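Local coordinates for TlmII (Streptoalloteichus hindustanus, PDB 4HVM), which takes part in tallysomycin biosynthesis and probably belongs to the nonribosomal peptide synthetase condensation-domain family, which generally handles phosphopantetheine-bound substrates, at residues Val68-Val71 with Gly75-Met78; Gly224-Ala229 with Gly449-Met454; Leu419-Gly422 with Asp427-Ile430. One frame throughout, in Å; residues are numbered along the deposited sequence.

In the fold
From the N terminus, strand 13-15 lays down the edge of a small antiparallel sheet that the hairpin of contact 1 completes, 68-71 turning back within three residues to 75-78. Much later the chain runs along strand 216-223 into helix 224-231, the first half of contact 2, whose partner 449-454 arrives after 219 further residues. Contact 3, the hairpin 419-422 with 427-430, closes inside that long loop, and its second strand is followed by helix 445-459. Contacts 2 and 3 touch through W227 on M428 and L450 on L419, tying two helices to one sheet. Contact 1 lies on the opposite side of the chain's centre from both, its centre about 34 Å from that of contact 3.

Contact 1 of 3, residues Val68-Val71 with Gly75-Met78; sequences VNFV and GLWM
V71 and W77 are joined by two backbone hydrogen bonds that make them a hydrogen-bonded antiparallel pair. V71 N gives the straighter bond to W77 O, 3.0 Å with 161° at the hydrogen. W77 N returns one to V71 O at 3.1 Å, more bent at 137°. The next pair, F70 with M78, is non-hydrogen-bonded, and there F70 CA makes a CA-H...O contact of 3.3 Å to W77 O. V71 O also lies at the edge of the W77 indole, in its plane and 3.6 Å from W77 CD1, while W77 NE1 bonds D74 O in the turn.

The apolar contacts lie mainly on the face of the sheet that carries F70 and M78. These two side chains run side by side in the same direction, with F70 CE1 3.7 Å from M78 CG. V68 crosses M78 at about a right angle: its CG2 meets M78 CE at 3.6 Å, while CG1 rests against CG. The selenomethionine is bent at its last torsion (chi3 51°), which turns CE back to V68. L76 CD1 touches F70 CB at 4.1 Å. On the other face V71 and W77 meet less closely, through their CB atoms.

This beta hairpin forms a small antiparallel sheet with strand 13-15, within the condensation-domain family region. R14 of that strand and A16 just after it bond to the backbone of M78 and L76, and R15 makes a cation-pi contact with W77. The N69 amide bonds D119 O through ND2 and R81 through OD1.

The chemistry is thus divided: backbone bonds set the register of the hairpin, the side chains of F70, L76 and M78 pack on helix 18-27, and polar side chains link it to its surroundings.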
ATOM      1  N   VAL A  68      -7.651  17.688  -5.487  1.00 26.10           N
ATOM      2  CA  VAL A  68      -8.561  17.107  -6.467  1.00 19.99           C
ATOM      3  C   VAL A  68      -9.746  16.375  -5.841  1.00 23.43           C
ATOM      4  O   VAL A  68      -9.585  15.579  -4.915  1.00 31.92           O
ATOM      5  CB  VAL A  68      -7.803  16.162  -7.432  1.00 17.87           C
ATOM      6  CG1 VAL A  68      -8.744  15.143  -8.057  1.00 18.14           C
ATOM      7  CG2 VAL A  68      -7.086  16.976  -8.502  1.00 44.58           C
ATOM      8  N   ASN A  69     -10.939  16.676  -6.341  1.00 20.17           N
ATOM      9  CA  ASN A  69     -12.138  15.928  -5.992  1.00 21.95           C
ATOM     10  C   ASN A  69     -12.624  15.149  -7.205  1.00 24.17           C
ATOM     11  O   ASN A  69     -12.219  15.434  -8.331  1.00 26.18           O
ATOM     12  CB  ASN A  69     -13.231  16.865  -5.482  1.00 25.98           C
ATOM     13  CG  ASN A  69     -12.894  17.473  -4.136  1.00 30.07           C
ATOM     14  OD1 ASN A  69     -12.337  18.569  -4.055  1.00 32.77           O
ATOM     15  ND2 ASN A  69     -13.227  16.759  -3.068  1.00 34.05           N
ATOM     16  N   PHE A  70     -13.487  14.164  -6.981  1.00 27.05           N
ATOM     17  CA  PHE A  70     -13.949  13.304  -8.065  1.00 20.91           C
ATOM     18  C   PHE A  70     -15.415  13.531  -8.403  1.00 32.21           C
ATOM     19  O   PHE A  70     -16.233  13.810  -7.525  1.00 30.98           O
ATOM     20  CB  PHE A  70     -13.702  11.835  -7.725  1.00 19.93           C
ATOM     21  CG  PHE A  70     -12.250  11.481  -7.624  1.00 26.09           C
ATOM     22  CD1 PHE A  70     -11.517  11.186  -8.761  1.00 18.73           C
ATOM     23  CD2 PHE A  70     -11.612  11.455  -6.396  1.00 24.51           C
ATOM     24  CE1 PHE A  70     -10.176  10.868  -8.675  1.00 17.67           C
ATOM     25  CE2 PHE A  70     -10.273  11.134  -6.303  1.00 23.33           C
ATOM     26  CZ  PHE A  70      -9.555  10.839  -7.444  1.00 21.55           C
ATOM     27  N   VAL A  71     -15.737  13.414  -9.685  1.00 31.95           N
ATOM     28  CA  VAL A  71     -17.105  13.581 -10.147  1.00 36.36           C
ATOM     29  C   VAL A  71     -17.563  12.334 -10.889  1.00 42.79           C
ATOM     30  O   VAL A  71     -17.120  12.067 -12.007  1.00 46.29           O
ATOM     31  CB  VAL A  71     -17.243  14.798 -11.079  1.00 39.94           C
ATOM     32  CG1 VAL A  71     -18.670  14.906 -11.589  1.00 49.63           C
ATOM     33  CG2 VAL A  71     -16.827  16.073 -10.359  1.00 30.75           C
ATOM     34  N   GLY A  75     -19.053   8.845 -16.386  1.00 58.26           N
ATOM     35  CA  GLY A  75     -17.686   8.400 -16.182  1.00 49.71           C
ATOM     36  C   GLY A  75     -17.059   9.068 -14.974  1.00 47.93           C
ATOM     37  O   GLY A  75     -17.700   9.882 -14.312  1.00 54.00           O
ATOM     38  N   LEU A  76     -15.806   8.733 -14.685  1.00 42.80           N
ATOM     39  CA  LEU A  76     -15.101   9.315 -13.547  1.00 35.90           C
ATOM     40  C   LEU A  76     -14.204  10.465 -13.995  1.00 36.17           C
ATOM     41  O   LEU A  76     -13.447  10.332 -14.956  1.00 43.17           O
ATOM     42  CB  LEU A  76     -14.267   8.249 -12.839  1.00 30.03           C
ATOM     43  CG  LEU A  76     -13.684   8.616 -11.471  1.00 27.55           C
ATOM     44  CD1 LEU A  76     -14.775   8.955 -10.458  1.00 25.66           C
ATOM     45  CD2 LEU A  76     -12.813   7.486 -10.960  1.00 25.22           C
ATOM     46  N   TRP A  77     -14.288  11.589 -13.290  1.00 29.39           N
ATOM     47  CA  TRP A  77     -13.546  12.786 -13.674  1.00 30.96           C
ATOM     48  C   TRP A  77     -12.841  13.431 -12.484  1.00 28.91           C
ATOM     49  O   TRP A  77     -13.260  13.271 -11.338  1.00 35.28           O
ATOM     50  CB  TRP A  77     -14.479  13.803 -14.332  1.00 39.99           C
ATOM     51  CG  TRP A  77     -15.210  13.269 -15.524  1.00 41.65           C
ATOM     52  CD1 TRP A  77     -16.364  12.543 -15.516  1.00 45.14           C
ATOM     53  CD2 TRP A  77     -14.841  13.425 -16.901  1.00 41.02           C
ATOM     54  NE1 TRP A  77     -16.736  12.234 -16.804  1.00 50.78           N
ATOM     55  CE2 TRP A  77     -15.819  12.766 -17.672  1.00 43.99           C
ATOM     56  CE3 TRP A  77     -13.780  14.060 -17.555  1.00 39.53           C
ATOM     57  CZ2 TRP A  77     -15.767  12.719 -19.063  1.00 42.10           C
ATOM     58  CZ3 TRP A  77     -13.731  14.012 -18.939  1.00 37.38           C
ATOM     59  CH2 TRP A  77     -14.719  13.347 -19.677  1.00 41.21           C
HETATM   60  N   MSE A  78     -11.766  14.159 -12.765  1.00 27.23           N
HETATM   61  CA  MSE A  78     -11.038  14.877 -11.723  1.00 22.22           C
HETATM   62  C   MSE A  78     -11.337  16.373 -11.772  1.00 23.28           C
HETATM   63  O   MSE A  78     -11.441  16.961 -12.847  1.00 55.90           O
HETATM   64  CB  MSE A  78      -9.531  14.619 -11.828  1.00 25.29           C
HETATM   65  CG  MSE A  78      -9.082  13.319 -11.182  1.00 19.85           C
HETATM   66 SE   MSE A  78      -7.228  12.862 -11.562  0.72 42.27          SE
HETATM   67  CE  MSE A  78      -6.357  14.531 -11.082  1.00 31.86           C
TER

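Contact 2 of 3, residues Gly224-Ala229 with Gly449-Met454; sequences GSRWQA and GLDAAM
R226 of helix 224-231 reaches toward D451 and M454 of helix 445-459, and its CB already points toward that helix. CG is anti to the backbone N (chi1 175°) and carries the chain outward. The next two torsions, 70° and 50°, fold it, so the arginine does not cross as an extended arm. CD is the atom that meets the backbone of the other helix, 4.2 Å from M454 O. At the tip, NH1 is 4.3 Å from D451 OD1, which lies at the edge of the guanidinium, near its plane. This is beyond salt-bridge distance, so the opposite charges probably attract only at longer range. The CB of M454 also points toward 224-229, with the R226 and M454 CA atoms 7.8 Å apart, the nearest across the pair. The R226 side chain also touches A455 and V458 of helix 445-459.

Beneath this light contact the two helices share a floor: M454 rests on L220 and V222 of strand 216-223 and on I430 of strand 427-434, W227 packs on M428, and helix 241-255 meets W227 through M245 and both L450 and M454 through L248.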
ATOM      1  N   GLY A 224      16.375  -4.677  12.431  1.00 26.56           N
ATOM      2  CA  GLY A 224      16.651  -4.101  11.127  1.00 19.66           C
ATOM      3  C   GLY A 224      17.733  -4.822  10.349  1.00 24.77           C
ATOM      4  O   GLY A 224      17.649  -4.960   9.130  1.00 25.27           O
ATOM      5  N   SER A 225      18.749  -5.291  11.062  1.00 27.80           N
ATOM      6  CA  SER A 225      19.851  -6.011  10.441  1.00 32.65           C
ATOM      7  C   SER A 225      19.374  -7.318   9.809  1.00 23.44           C
ATOM      8  O   SER A 225      19.827  -7.698   8.728  1.00 19.21           O
ATOM      9  CB  SER A 225      20.937  -6.286  11.478  1.00 36.76           C
ATOM     10  OG  SER A 225      22.050  -6.933  10.893  1.00 43.46           O
ATOM     11  N   ARG A 226      18.457  -7.997  10.492  1.00 21.39           N
ATOM     12  CA  ARG A 226      17.891  -9.249  10.000  1.00 18.34           C
ATOM     13  C   ARG A 226      17.101  -9.013   8.720  1.00 22.87           C
ATOM     14  O   ARG A 226      17.185  -9.787   7.766  1.00 20.34           O
ATOM     15  CB  ARG A 226      16.983  -9.874  11.060  1.00 22.88           C
ATOM     16  CG  ARG A 226      16.260 -11.124  10.597  1.00 18.26           C
ATOM     17  CD  ARG A 226      17.223 -12.286  10.433  1.00 30.40           C
ATOM     18  NE  ARG A 226      18.063 -12.463  11.613  1.00 34.14           N
ATOM     19  CZ  ARG A 226      17.665 -13.057  12.735  1.00 45.41           C
ATOM     20  NH1 ARG A 226      16.429 -13.535  12.840  1.00 43.53           N
ATOM     21  NH2 ARG A 226      18.502 -13.170  13.759  1.00 50.11           N
ATOM     22  N   TRP A 227      16.334  -7.929   8.702  1.00 21.56           N
ATOM     23  CA  TRP A 227      15.520  -7.598   7.541  1.00 24.55           C
ATOM     24  C   TRP A 227      16.367  -7.241   6.321  1.00 29.43           C
ATOM     25  O   TRP A 227      16.027  -7.607   5.197  1.00 26.62           O
ATOM     26  CB  TRP A 227      14.559  -6.455   7.869  1.00 26.18           C
ATOM     27  CG  TRP A 227      13.609  -6.124   6.750  1.00 19.13           C
ATOM     28  CD1 TRP A 227      13.683  -5.063   5.894  1.00 30.21           C
ATOM     29  CD2 TRP A 227      12.445  -6.868   6.365  1.00 22.58           C
ATOM     30  NE1 TRP A 227      12.635  -5.097   5.005  1.00 19.95           N
ATOM     31  CE2 TRP A 227      11.861  -6.196   5.273  1.00 19.51           C
ATOM     32  CE3 TRP A 227      11.841  -8.034   6.843  1.00 21.16           C
ATOM     33  CZ2 TRP A 227      10.702  -6.652   4.651  1.00 22.63           C
ATOM     34  CZ3 TRP A 227      10.691  -8.486   6.224  1.00 19.98           C
ATOM     35  CH2 TRP A 227      10.134  -7.796   5.140  1.00 23.29           C
ATOM     36  N   GLN A 228      17.467  -6.530   6.544  1.00 35.17           N
ATOM     37  CA  GLN A 228      18.335  -6.112   5.449  1.00 38.51           C
ATOM     38  C   GLN A 228      19.027  -7.299   4.785  1.00 35.88           C
ATOM     39  O   GLN A 228      19.063  -7.397   3.558  1.00 38.29           O
ATOM     40  CB  GLN A 228      19.361  -5.086   5.933  1.00 48.69           C
ATOM     41  CG  GLN A 228      18.751  -3.749   6.290  1.00 66.65           C
ATOM     42  CD  GLN A 228      18.010  -3.133   5.123  1.00 78.22           C
ATOM     43  OE1 GLN A 228      18.448  -3.226   3.975  1.00 80.94           O
ATOM     44  NE2 GLN A 228      16.874  -2.507   5.409  1.00 79.03           N
ATOM     45  N   ALA A 229      19.563  -8.203   5.598  1.00 29.42           N
ATOM     46  CA  ALA A 229      20.271  -9.369   5.080  1.00 30.18           C
ATOM     47  C   ALA A 229      19.328 -10.271   4.294  1.00 32.84           C
ATOM     48  O   ALA A 229      19.749 -10.991   3.390  1.00 43.44           O
ATOM     49  CB  ALA A 229      20.917 -10.139   6.210  1.00 18.91           C
ATOM     50  N   GLY A 449       6.834 -19.212  12.928  1.00 28.08           N
ATOM     51  CA  GLY A 449       7.354 -19.939  11.783  1.00 18.64           C
ATOM     52  C   GLY A 449       8.213 -19.065  10.889  1.00 34.96           C
ATOM     53  O   GLY A 449       9.302 -19.465  10.477  1.00 36.64           O
ATOM     54  N   LEU A 450       7.718 -17.869  10.586  1.00 29.80           N
ATOM     55  CA  LEU A 450       8.467 -16.911   9.784  1.00 20.53           C
ATOM     56  C   LEU A 450       9.760 -16.508  10.478  1.00 24.32           C
ATOM     57  O   LEU A 450      10.799 -16.374   9.834  1.00 33.31           O
ATOM     58  CB  LEU A 450       7.633 -15.661   9.508  1.00 17.11           C
ATOM     59  CG  LEU A 450       6.441 -15.767   8.561  1.00 22.30           C
ATOM     60  CD1 LEU A 450       5.857 -14.388   8.285  1.00 27.95           C
ATOM     61  CD2 LEU A 450       6.843 -16.442   7.266  1.00 22.65           C
ATOM     62  N   ASP A 451       9.686 -16.311  11.792  1.00 20.78           N
ATOM     63  CA  ASP A 451      10.836 -15.877  12.579  1.00 21.86           C
ATOM     64  C   ASP A 451      11.995 -16.862  12.485  1.00 24.14           C
ATOM     65  O   ASP A 451      13.140 -16.466  12.274  1.00 29.04           O
ATOM     66  CB  ASP A 451      10.433 -15.669  14.040  1.00 24.79           C
ATOM     67  CG  ASP A 451      11.538 -15.048  14.867  1.00 33.17           C
ATOM     68  OD1 ASP A 451      12.419 -14.375  14.289  1.00 35.76           O
ATOM     69  OD2 ASP A 451      11.521 -15.230  16.102  1.00 39.96           O
ATOM     70  N   ALA A 452      11.689 -18.146  12.637  1.00 23.20           N
ATOM     71  CA  ALA A 452      12.703 -19.185  12.540  1.00 25.07           C
ATOM     72  C   ALA A 452      13.208 -19.309  11.111  1.00 26.49           C
ATOM     73  O   ALA A 452      14.408 -19.463  10.878  1.00 28.09           O
ATOM     74  CB  ALA A 452      12.147 -20.512  13.019  1.00 19.62           C
ATOM     75  N   ALA A 453      12.287 -19.235  10.159  1.00 27.39           N
ATOM     76  CA  ALA A 453      12.630 -19.394   8.753  1.00 24.58           C
ATOM     77  C   ALA A 453      13.522 -18.256   8.264  1.00 24.61           C
ATOM     78  O   ALA A 453      14.431 -18.474   7.464  1.00 22.37           O
ATOM     79  CB  ALA A 453      11.371 -19.489   7.908  1.00 17.88           C
HETATM   80  N   MSE A 454      13.264 -17.045   8.753  1.00 24.14           N
HETATM   81  CA  MSE A 454      14.069 -15.886   8.378  1.00 16.85           C
HETATM   82  C   MSE A 454      15.501 -16.024   8.874  1.00 23.32           C
HETATM   83  O   MSE A 454      16.451 -15.761   8.135  1.00 20.59           O
HETATM   84  CB  MSE A 454      13.447 -14.597   8.915  1.00 16.30           C
HETATM   85  CG  MSE A 454      12.351 -14.028   8.038  1.00 15.84           C
HETATM   86 SE   MSE A 454      11.661 -12.344   8.711  0.65 34.36          SE
HETATM   87  CE  MSE A 454      10.841 -13.020  10.337  1.00 48.73           C
TER

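Contact 3 of 3, residues Leu419-Gly422 with Asp427-Ile430; sequences LSVG and DMVI
The beta hairpin of strands 417-424 and 427-434 supplies two neighbouring strands of the mixed sheet whose outermost strands are 216-223 and 297-305, and G422 and V429 form its hydrogen-bonded pair here. G422 N donates to V429 O at 3.0 Å, and V429 N donates to G422 O at 2.7 Å. Both bonds are straight at 168°. V421 and I430 make the non-hydrogen-bonded pair beside them, their CA atoms 4.5 Å apart. CA-H...O contacts flank it: V421 CA to V429 O and I430 CA to S420 O, each 3.5 Å.

Side chains meet on the face that carries V421 and I430. L419 approaches I430 at a slant, and L419 CD2 touches I430 CG2 at 3.7 Å. I430 CG2 stands anti to the I430 backbone N, while I430 CG1 lies beside that N and passes V421 CG2. M428 meets V421 at about a right angle, M428 CE against V421 CG1 at 3.6 Å. Bends at chi2 and chi3 (-67° and -91°) curl the selenomethionine back to reach that methyl.

Helix 241-255 covers L419 and I430 through M245, with T249 also on L419, and W227 packs on V421 and M428. Backbone bonds continue the sheet from M428 to V222 and from L419 to A360. A sulfate, probably from the crystallisation liquor, lies about 6 Å from the side chain of S420.

The peptide groups of G422 and V429 thus satisfy one another in two nearly linear bonds, while the face of V421 and I430 is packed with aliphatic and selenomethionine groups beneath helix 241-255 and W227, the charged D427 being kept to one end of the hairpin.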
ATOM      1  N   LEU A 419      -0.553  -9.652   5.205  1.00 24.39           N
ATOM      2  CA  LEU A 419       0.764  -9.455   5.800  1.00 20.41           C
ATOM      3  C   LEU A 419       1.402  -8.148   5.331  1.00 20.54           C
ATOM      4  O   LEU A 419       1.595  -7.935   4.136  1.00 22.15           O
ATOM      5  CB  LEU A 419       1.662 -10.651   5.472  1.00 22.79           C
ATOM      6  CG  LEU A 419       2.864 -10.930   6.372  1.00 32.18           C
ATOM      7  CD1 LEU A 419       3.093 -12.430   6.484  1.00 33.97           C
ATOM      8  CD2 LEU A 419       4.107 -10.239   5.834  1.00 37.15           C
ATOM      9  N   SER A 420       1.725  -7.276   6.282  1.00 24.14           N
ATOM     10  CA  SER A 420       2.320  -5.983   5.967  1.00 18.70           C
ATOM     11  C   SER A 420       3.551  -5.721   6.832  1.00 21.78           C
ATOM     12  O   SER A 420       3.662  -6.252   7.936  1.00 28.56           O
ATOM     13  CB  SER A 420       1.296  -4.867   6.169  1.00 27.73           C
ATOM     14  OG  SER A 420       1.840  -3.614   5.793  1.00 65.15           O
ATOM     15  N   VAL A 421       4.476  -4.908   6.330  1.00 15.23           N
ATOM     16  CA  VAL A 421       5.706  -4.615   7.065  1.00 15.26           C
ATOM     17  C   VAL A 421       5.924  -3.113   7.221  1.00 15.88           C
ATOM     18  O   VAL A 421       5.858  -2.369   6.246  1.00 25.77           O
ATOM     19  CB  VAL A 421       6.938  -5.235   6.379  1.00 15.46           C
ATOM     20  CG1 VAL A 421       8.156  -5.142   7.287  1.00 47.23           C
ATOM     21  CG2 VAL A 421       6.670  -6.682   6.017  1.00 20.46           C
ATOM     22  N   GLY A 422       6.190  -2.675   8.448  1.00 22.02           N
ATOM     23  CA  GLY A 422       6.389  -1.263   8.726  1.00 22.36           C
ATOM     24  C   GLY A 422       7.547  -1.002   9.670  1.00 23.20           C
ATOM     25  O   GLY A 422       7.851  -1.824  10.536  1.00 25.39           O
ATOM     26  N   ASP A 427      14.074  -0.973  13.590  1.00 30.54           N
ATOM     27  CA  ASP A 427      13.553  -2.322  13.394  1.00 27.57           C
ATOM     28  C   ASP A 427      12.405  -2.336  12.390  1.00 18.71           C
ATOM     29  O   ASP A 427      11.828  -1.296  12.082  1.00 26.13           O
ATOM     30  CB  ASP A 427      13.072  -2.907  14.724  1.00 30.90           C
ATOM     31  CG  ASP A 427      14.179  -3.003  15.753  1.00 47.80           C
ATOM     32  OD1 ASP A 427      15.341  -3.234  15.356  1.00 54.61           O
ATOM     33  OD2 ASP A 427      13.887  -2.848  16.960  1.00 52.63           O
HETATM   34  N   MSE A 428      12.086  -3.520  11.881  1.00 17.74           N
HETATM   35  CA  MSE A 428      10.926  -3.706  11.022  1.00 27.15           C
HETATM   36  C   MSE A 428       9.900  -4.542  11.771  1.00 26.66           C
HETATM   37  O   MSE A 428      10.253  -5.518  12.436  1.00 28.30           O
HETATM   38  CB  MSE A 428      11.328  -4.413   9.727  1.00 25.64           C
HETATM   39  CG  MSE A 428      12.271  -3.609   8.852  1.00 29.73           C
HETATM   40 SE   MSE A 428      11.400  -2.013   8.145  0.65 40.86          SE
HETATM   41  CE  MSE A 428      10.688  -2.721   6.472  1.00 39.69           C
ATOM     42  N   VAL A 429       8.633  -4.156  11.678  1.00 18.99           N
ATOM     43  CA  VAL A 429       7.572  -4.899  12.341  1.00 15.26           C
ATOM     44  C   VAL A 429       6.623  -5.517  11.325  1.00 24.56           C
ATOM     45  O   VAL A 429       6.042  -4.815  10.499  1.00 27.86           O
ATOM     46  CB  VAL A 429       6.780  -4.011  13.315  1.00 17.53           C
ATOM     47  CG1 VAL A 429       5.607  -4.779  13.910  1.00 15.15           C
ATOM     48  CG2 VAL A 429       7.689  -3.500  14.409  1.00 16.28           C
ATOM     49  N   ILE A 430       6.481  -6.835  11.387  1.00 19.96           N
ATOM     50  CA  ILE A 430       5.553  -7.549  10.521  1.00 21.44           C
ATOM     51  C   ILE A 430       4.158  -7.601  11.145  1.00 24.46           C
ATOM     52  O   ILE A 430       3.956  -8.227  12.184  1.00 31.36           O
ATOM     53  CB  ILE A 430       6.042  -8.981  10.246  1.00 14.10           C
ATOM     54  CG1 ILE A 430       7.404  -8.949   9.552  1.00 14.27           C
ATOM     55  CG2 ILE A 430       5.035  -9.729   9.400  1.00 14.08           C
ATOM     56  CD1 ILE A 430       7.988 -10.323   9.285  1.00 14.36           C
TER